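Local coordinates for protein protease Do-like 2, chloroplastic (Arabidopsis thaliana, PDB 4FLN) that acts as a chloroplast serine protease that makes the primary cut in the photodamaged D1 protein of plant photosystem II, at residues B[140-145]-B[231-236]; B[150-155]-B[202-207]. All coordinates share one frame; numbering follows the deposited sequence.

Interaction 1: B[140-145]-B[231-236]; sequences LRLGHL and IPTTVV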
ATOM      1  N   LEU B 140     -27.565 -31.485 -24.342  1.00 71.66           N
ATOM      2  CA  LEU B 140     -28.093 -30.169 -24.674  1.00 64.09           C
ATOM      3  C   LEU B 140     -28.022 -29.878 -26.169  1.00 60.72           C
ATOM      4  O   LEU B 140     -27.112 -30.335 -26.859  1.00 65.44           O
ATOM      5  CB  LEU B 140     -27.324 -29.094 -23.904  1.00 67.23           C
ATOM      6  CG  LEU B 140     -27.773 -28.711 -22.486  1.00 71.24           C
ATOM      7  CD1 LEU B 140     -28.884 -29.609 -21.936  1.00 64.39           C
ATOM      8  CD2 LEU B 140     -26.575 -28.679 -21.552  1.00 77.12           C
ATOM      9  N   ARG B 141     -28.997 -29.128 -26.668  1.00 57.32           N
ATOM     10  CA  ARG B 141     -28.984 -28.694 -28.061  1.00 59.74           C
ATOM     11  C   ARG B 141     -28.580 -27.222 -28.156  1.00 68.55           C
ATOM     12  O   ARG B 141     -28.853 -26.435 -27.246  1.00 76.61           O
ATOM     13  CB  ARG B 141     -30.341 -28.933 -28.716  1.00 50.89           C
ATOM     14  N   LEU B 142     -27.914 -26.854 -29.248  1.00 61.18           N
ATOM     15  CA  LEU B 142     -27.397 -25.496 -29.402  1.00 54.17           C
ATOM     16  C   LEU B 142     -28.406 -24.531 -29.997  1.00 63.75           C
ATOM     17  O   LEU B 142     -28.896 -24.743 -31.105  1.00 72.16           O
ATOM     18  CB  LEU B 142     -26.159 -25.491 -30.283  1.00 48.01           C
ATOM     19  CG  LEU B 142     -25.014 -26.383 -29.832  1.00 58.07           C
ATOM     20  CD1 LEU B 142     -23.710 -25.743 -30.258  1.00 67.99           C
ATOM     21  CD2 LEU B 142     -25.055 -26.583 -28.328  1.00 54.44           C
ATOM     22  N   GLY B 143     -28.690 -23.456 -29.264  1.00 61.79           N
ATOM     23  CA  GLY B 143     -29.593 -22.421 -29.734  1.00 52.47           C
ATOM     24  C   GLY B 143     -28.949 -21.463 -30.719  1.00 47.72           C
ATOM     25  O   GLY B 143     -27.741 -21.481 -30.924  1.00 49.75           O
ATOM     26  N   HIS B 144     -29.764 -20.628 -31.353  1.00 56.11           N
ATOM     27  CA  HIS B 144     -29.232 -19.597 -32.232  1.00 57.80           C
ATOM     28  C   HIS B 144     -28.785 -18.400 -31.385  1.00 54.91           C
ATOM     29  O   HIS B 144     -28.988 -18.380 -30.173  1.00 60.06           O
ATOM     30  CB  HIS B 144     -30.282 -19.184 -33.283  1.00 49.21           C
ATOM     31  N   LEU B 145     -28.195 -17.399 -32.024  1.00 45.80           N
ATOM     32  CA  LEU B 145     -27.661 -16.247 -31.311  1.00 37.92           C
ATOM     33  C   LEU B 145     -28.773 -15.330 -30.774  1.00 53.32           C
ATOM     34  O   LEU B 145     -29.650 -14.895 -31.522  1.00 63.33           O
ATOM     35  CB  LEU B 145     -26.708 -15.476 -32.228  1.00 28.37           C
ATOM     36  CG  LEU B 145     -25.921 -14.299 -31.661  1.00 41.92           C
ATOM     37  CD1 LEU B 145     -24.556 -14.753 -31.184  1.00 41.99           C
ATOM     38  CD2 LEU B 145     -25.786 -13.226 -32.721  1.00 47.39           C
ATOM     39  N   ILE B 231     -18.902 -17.376 -24.587  1.00 38.98           N
ATOM     40  CA  ILE B 231     -18.574 -17.752 -25.948  1.00 38.70           C
ATOM     41  C   ILE B 231     -19.851 -18.208 -26.658  1.00 48.94           C
ATOM     42  O   ILE B 231     -20.452 -19.210 -26.264  1.00 52.67           O
ATOM     43  CB  ILE B 231     -17.562 -18.888 -25.939  1.00 42.46           C
ATOM     44  CG1 ILE B 231     -16.322 -18.455 -25.153  1.00 37.47           C
ATOM     45  CG2 ILE B 231     -17.209 -19.292 -27.366  1.00 52.81           C
ATOM     46  CD1 ILE B 231     -15.612 -19.562 -24.422  1.00 28.92           C
ATOM     47  N   PRO B 232     -20.283 -17.465 -27.696  1.00 48.45           N
ATOM     48  CA  PRO B 232     -21.558 -17.789 -28.356  1.00 52.45           C
ATOM     49  C   PRO B 232     -21.540 -19.071 -29.191  1.00 58.68           C
ATOM     50  O   PRO B 232     -20.475 -19.587 -29.567  1.00 61.55           O
ATOM     51  CB  PRO B 232     -21.814 -16.575 -29.261  1.00 25.77           C
ATOM     52  CG  PRO B 232     -20.484 -15.931 -29.436  1.00 44.10           C
ATOM     53  CD  PRO B 232     -19.725 -16.186 -28.168  1.00 34.71           C
ATOM     54  N   THR B 233     -22.743 -19.567 -29.469  1.00 53.66           N
ATOM     55  CA  THR B 233     -22.954 -20.741 -30.302  1.00 55.73           C
ATOM     56  C   THR B 233     -22.200 -20.687 -31.627  1.00 52.91           C
ATOM     57  O   THR B 233     -21.619 -21.684 -32.056  1.00 50.27           O
ATOM     58  CB  THR B 233     -24.447 -20.910 -30.614  1.00 55.59           C
ATOM     59  OG1 THR B 233     -25.137 -21.218 -29.409  1.00 58.93           O
ATOM     60  CG2 THR B 233     -24.675 -22.034 -31.619  1.00 59.53           C
ATOM     61  N   THR B 234     -22.220 -19.531 -32.281  1.00 46.22           N
ATOM     62  CA  THR B 234     -21.593 -19.405 -33.594  1.00 50.25           C
ATOM     63  C   THR B 234     -20.087 -19.682 -33.563  1.00 46.50           C
ATOM     64  O   THR B 234     -19.552 -20.319 -34.469  1.00 44.10           O
ATOM     65  CB  THR B 234     -21.890 -18.041 -34.244  1.00 56.12           C
ATOM     66  OG1 THR B 234     -21.214 -17.005 -33.528  1.00 65.33           O
ATOM     67  CG2 THR B 234     -23.378 -17.759 -34.197  1.00 68.66           C
ATOM     68  N   VAL B 235     -19.406 -19.218 -32.520  1.00 43.51           N
ATOM     69  CA  VAL B 235     -17.982 -19.471 -32.392  1.00 40.12           C
ATOM     70  C   VAL B 235     -17.795 -20.933 -32.079  1.00 48.33           C
ATOM     71  O   VAL B 235     -16.814 -21.549 -32.486  1.00 57.33           O
ATOM     72  CB  VAL B 235     -17.355 -18.658 -31.265  1.00 42.38           C
ATOM     73  CG1 VAL B 235     -15.930 -19.108 -31.035  1.00 33.64           C
ATOM     74  CG2 VAL B 235     -17.403 -17.185 -31.596  1.00 49.51           C
ATOM     75  N   VAL B 236     -18.752 -21.485 -31.349  1.00 53.00           N
ATOM     76  CA  VAL B 236     -18.739 -22.905 -31.027  1.00 55.76           C
ATOM     77  C   VAL B 236     -18.952 -23.778 -32.254  1.00 48.48           C
ATOM     78  O   VAL B 236     -18.243 -24.772 -32.430  1.00 48.54           O
ATOM     79  CB  VAL B 236     -19.800 -23.270 -29.984  1.00 50.44           C
ATOM     80  CG1 VAL B 236     -19.820 -24.775 -29.780  1.00 39.64           C
ATOM     81  CG2 VAL B 236     -19.511 -22.553 -28.686  1.00 53.39           C
TER

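Interaction 2: B[150-155]-B[202-207]; sequences DSVTVV and GPAFND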
ATOM      1  N   ASP B 150     -32.461 -10.529 -24.045  1.00 47.24           N
ATOM      2  CA  ASP B 150     -32.889 -11.913 -23.891  1.00 42.31           C
ATOM      3  C   ASP B 150     -32.446 -12.440 -22.524  1.00 46.74           C
ATOM      4  O   ASP B 150     -31.326 -12.190 -22.068  1.00 46.53           O
ATOM      5  CB  ASP B 150     -32.311 -12.784 -25.008  1.00 50.56           C
ATOM      6  CG  ASP B 150     -33.182 -12.799 -26.255  1.00 60.67           C
ATOM      7  OD1 ASP B 150     -33.946 -11.834 -26.470  1.00 61.11           O
ATOM      8  OD2 ASP B 150     -33.104 -13.788 -27.020  1.00 65.83           O
ATOM      9  N   SER B 151     -33.337 -13.155 -21.860  1.00 47.07           N
ATOM     10  CA  SER B 151     -33.020 -13.733 -20.569  1.00 48.50           C
ATOM     11  C   SER B 151     -31.958 -14.815 -20.743  1.00 50.50           C
ATOM     12  O   SER B 151     -32.030 -15.607 -21.680  1.00 50.30           O
ATOM     13  CB  SER B 151     -34.285 -14.327 -19.952  1.00 53.07           C
ATOM     14  OG  SER B 151     -34.024 -14.831 -18.659  1.00 70.67           O
ATOM     15  N   VAL B 152     -30.966 -14.842 -19.853  1.00 48.56           N
ATOM     16  CA  VAL B 152     -29.960 -15.904 -19.868  1.00 48.15           C
ATOM     17  C   VAL B 152     -29.751 -16.488 -18.473  1.00 52.60           C
ATOM     18  O   VAL B 152     -29.827 -15.774 -17.476  1.00 50.89           O
ATOM     19  CB  VAL B 152     -28.595 -15.403 -20.380  1.00 45.52           C
ATOM     20  CG1 VAL B 152     -27.679 -16.588 -20.689  1.00 41.90           C
ATOM     21  CG2 VAL B 152     -28.769 -14.571 -21.605  1.00 53.77           C
ATOM     22  N   THR B 153     -29.501 -17.789 -18.395  1.00 51.37           N
ATOM     23  CA  THR B 153     -29.012 -18.365 -17.150  1.00 54.17           C
ATOM     24  C   THR B 153     -27.751 -19.164 -17.436  1.00 57.06           C
ATOM     25  O   THR B 153     -27.664 -19.882 -18.438  1.00 56.29           O
ATOM     26  CB  THR B 153     -30.048 -19.262 -16.409  1.00 40.63           C
ATOM     27  OG1 THR B 153     -30.172 -20.518 -17.081  1.00 59.48           O
ATOM     28  CG2 THR B 153     -31.402 -18.600 -16.336  1.00 37.19           C
ATOM     29  N   VAL B 154     -26.772 -19.011 -16.550  1.00 47.77           N
ATOM     30  CA  VAL B 154     -25.515 -19.728 -16.623  1.00 33.97           C
ATOM     31  C   VAL B 154     -25.533 -20.811 -15.554  1.00 48.63           C
ATOM     32  O   VAL B 154     -25.880 -20.541 -14.407  1.00 67.45           O
ATOM     33  CB  VAL B 154     -24.352 -18.759 -16.369  1.00 37.39           C
ATOM     34  CG1 VAL B 154     -23.077 -19.493 -15.962  1.00 40.68           C
ATOM     35  CG2 VAL B 154     -24.131 -17.881 -17.583  1.00 38.75           C
ATOM     36  N   VAL B 155     -25.176 -22.035 -15.933  1.00 42.62           N
ATOM     37  CA  VAL B 155     -25.141 -23.167 -15.007  1.00 34.40           C
ATOM     38  C   VAL B 155     -23.744 -23.777 -14.885  1.00 40.78           C
ATOM     39  O   VAL B 155     -23.080 -24.048 -15.888  1.00 46.09           O
ATOM     40  CB  VAL B 155     -26.121 -24.265 -15.449  1.00 40.19           C
ATOM     41  CG1 VAL B 155     -26.016 -25.465 -14.544  1.00 39.87           C
ATOM     42  CG2 VAL B 155     -27.543 -23.725 -15.446  1.00 48.72           C
ATOM     43  N   GLY B 202     -19.331 -24.412 -18.146  1.00 39.80           N
ATOM     44  CA  GLY B 202     -20.704 -24.867 -18.274  1.00 40.58           C
ATOM     45  C   GLY B 202     -21.546 -24.042 -19.245  1.00 43.46           C
ATOM     46  O   GLY B 202     -21.075 -23.051 -19.811  1.00 47.00           O
ATOM     47  N   PRO B 203     -22.802 -24.464 -19.467  1.00 40.79           N
ATOM     48  CA  PRO B 203     -23.713 -23.880 -20.461  1.00 43.33           C
ATOM     49  C   PRO B 203     -24.373 -22.556 -20.049  1.00 45.17           C
ATOM     50  O   PRO B 203     -24.648 -22.329 -18.869  1.00 44.05           O
ATOM     51  CB  PRO B 203     -24.789 -24.961 -20.607  1.00 47.60           C
ATOM     52  CG  PRO B 203     -24.874 -25.554 -19.232  1.00 51.14           C
ATOM     53  CD  PRO B 203     -23.474 -25.492 -18.648  1.00 48.43           C
ATOM     54  N   ALA B 204     -24.630 -21.701 -21.037  1.00 49.48           N
ATOM     55  CA  ALA B 204     -25.500 -20.534 -20.874  1.00 44.49           C
ATOM     56  C   ALA B 204     -26.815 -20.760 -21.636  1.00 52.63           C
ATOM     57  O   ALA B 204     -26.794 -21.006 -22.843  1.00 59.29           O
ATOM     58  CB  ALA B 204     -24.809 -19.309 -21.376  1.00 34.43           C
ATOM     59  N   PHE B 205     -27.948 -20.668 -20.935  1.00 50.30           N
ATOM     60  CA  PHE B 205     -29.256 -21.083 -21.473  1.00 48.63           C
ATOM     61  C   PHE B 205     -30.215 -19.959 -21.882  1.00 50.97           C
ATOM     62  O   PHE B 205     -30.237 -18.894 -21.272  1.00 55.23           O
ATOM     63  CB  PHE B 205     -30.016 -21.916 -20.440  1.00 52.09           C
ATOM     64  CG  PHE B 205     -29.517 -23.318 -20.274  1.00 52.46           C
ATOM     65  CD1 PHE B 205     -29.777 -24.280 -21.233  1.00 53.47           C
ATOM     66  CD2 PHE B 205     -28.834 -23.690 -19.123  1.00 50.62           C
ATOM     67  CE1 PHE B 205     -29.337 -25.583 -21.062  1.00 54.55           C
ATOM     68  CE2 PHE B 205     -28.393 -24.991 -18.946  1.00 48.32           C
ATOM     69  CZ  PHE B 205     -28.646 -25.939 -19.915  1.00 49.63           C
ATOM     70  N   ASN B 206     -31.043 -20.253 -22.884  1.00 59.40           N
ATOM     71  CA  ASN B 206     -32.245 -19.482 -23.202  1.00 57.56           C
ATOM     72  C   ASN B 206     -33.244 -19.677 -22.103  1.00 62.90           C
ATOM     73  O   ASN B 206     -32.985 -20.374 -21.131  1.00 73.01           O
ATOM     74  CB  ASN B 206     -32.957 -20.085 -24.407  1.00 65.59           C
ATOM     75  CG  ASN B 206     -32.333 -19.717 -25.698  1.00 73.80           C
ATOM     76  OD1 ASN B 206     -32.208 -20.554 -26.586  1.00 79.35           O
ATOM     77  ND2 ASN B 206     -31.940 -18.455 -25.832  1.00 74.59           N
ATOM     78  N   ASP B 207     -34.418 -19.090 -22.276  1.00 67.93           N
ATOM     79  CA  ASP B 207     -35.552 -19.487 -21.460  1.00 81.38           C
ATOM     80  C   ASP B 207     -36.266 -20.671 -22.122  1.00 78.81           C
ATOM     81  O   ASP B 207     -37.200 -21.242 -21.558  1.00 85.05           O
ATOM     82  CB  ASP B 207     -36.509 -18.317 -21.214  1.00 87.79           C
ATOM     83  CG  ASP B 207     -36.851 -17.567 -22.483  1.00102.28           C
ATOM     84  OD1 ASP B 207     -36.886 -18.201 -23.561  1.00106.38           O
ATOM     85  OD2 ASP B 207     -37.079 -16.340 -22.403  1.00108.40           O
TER

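Interaction 1: B[140-145]-B[231-236]
Rotation about the first side-chain bond of Thr233 (chi1 -67°) sends its two branches to separate tasks: OG1 lies beside its own backbone N and reaches Gly143, while CG2 sits anti to that N and rests against Leu142. The hydroxyl donates to the carbonyl of Gly143, with OG1 of Thr233 3.0 Å from O of Gly143. The hydroxyl comes in tilted 33° from the plane of that carbonyl. The methyl completes the grip, CG2 of Thr233 standing 4.0 Å from CB of Leu142. The Leu142 side chain also slants across that of Val236, its CD1 4.0 Å from CG1 of Val236.

This is a worked example of how the chymotrypsin-like fold ties its connecting chain to the helix that follows the last strand of the second barrel. The 140-145 segment belongs to the linker between the two barrels. The 231-236 segment carries the end of that strand straight into helix 233-246, with Pro232 at the N-cap and O of Pro232 accepting N of Val236 at 3.1 Å. Backbone bonds from Arg141 and Gly143 to Cys211 also fasten the linker to strand 211-216, and Val236 also packs on Ile123, the residue after Asp122, which is assigned to the charge relay by similarity.

Further along the linker, Leu145 swings CG anti to its backbone N (chi1 -174°), which carries CD1 to 3.8 Å from CB of Pro232. The two side chains lie alongside one another, pointing the same way, and Leu187 of strand 185-191 meets Leu145 as well. Replacing Thr233 with a valine would probably leave the Gly143 carbonyl without its hydroxyl donor and the linker less firmly held at the helix start.

Interaction 2: B[150-155]-B[202-207]
The carbonyl oxygen of Phe205 is held by two neighbouring residues of the facing strand: N of Thr153 donates to O of Phe205 at 3.2 Å, and CA of Val152 adds a CA-H...O contact to the same oxygen at 3.3 Å. The pairing closes the second beta-barrel of the trypsin-like fold, for 151-156 and 203-205 are the first and last strands in the order around it. Their local axes run antiparallel, at 155°. Thr153 and Phe205 form the hydrogen-bonded pair, N of Phe205 returning a bond in the carbonyl plane of Thr153. One step on, Val154 faces Ala204 in a non-hydrogen-bonded pair. Beyond it, N of Val155 meets O of Pro203 at 3.0 Å, almost in line with the C=O bond (174°).

The two faces of the ladder differ. On one, CB of Ala204 is flanked by the two valines, 4.0 Å from CG1 of Val152 and 4.1 Å from CG2 of Val154, and Ile212 of strand 211-216 packs on both Ala204 and Val152. On the other lies the Phe205 ring. OG1 of Thr153 comes within 3.6 Å of CB of Phe205, and Gln149 of a second subunit packs against Thr153. CG2 of Val155 approaches the ring at its edge and in its plane, 3.8 Å from CE2 of Phe205.

Interactions 1 and 2 lie about 11 Å apart, centre to centre, in the protease part of the chain, and both reach the second barrel. Along the chain the order is 140-145, 150-155, 202-207, 231-236, so the ladder that closes the barrel falls within the longer span bracketed by linker and helix 233-246. The two meet directly through Leu140, whose CG packs 3.8 Å from CE1 of Phe205. The linker thus lies against the seam of the barrel at one end and the helix start at the other. Of the charge-relay residues assigned by similarity, the side chain of Asp122 is about 10 Å from that of Val236, and Ser200 comes two residues before Gly202.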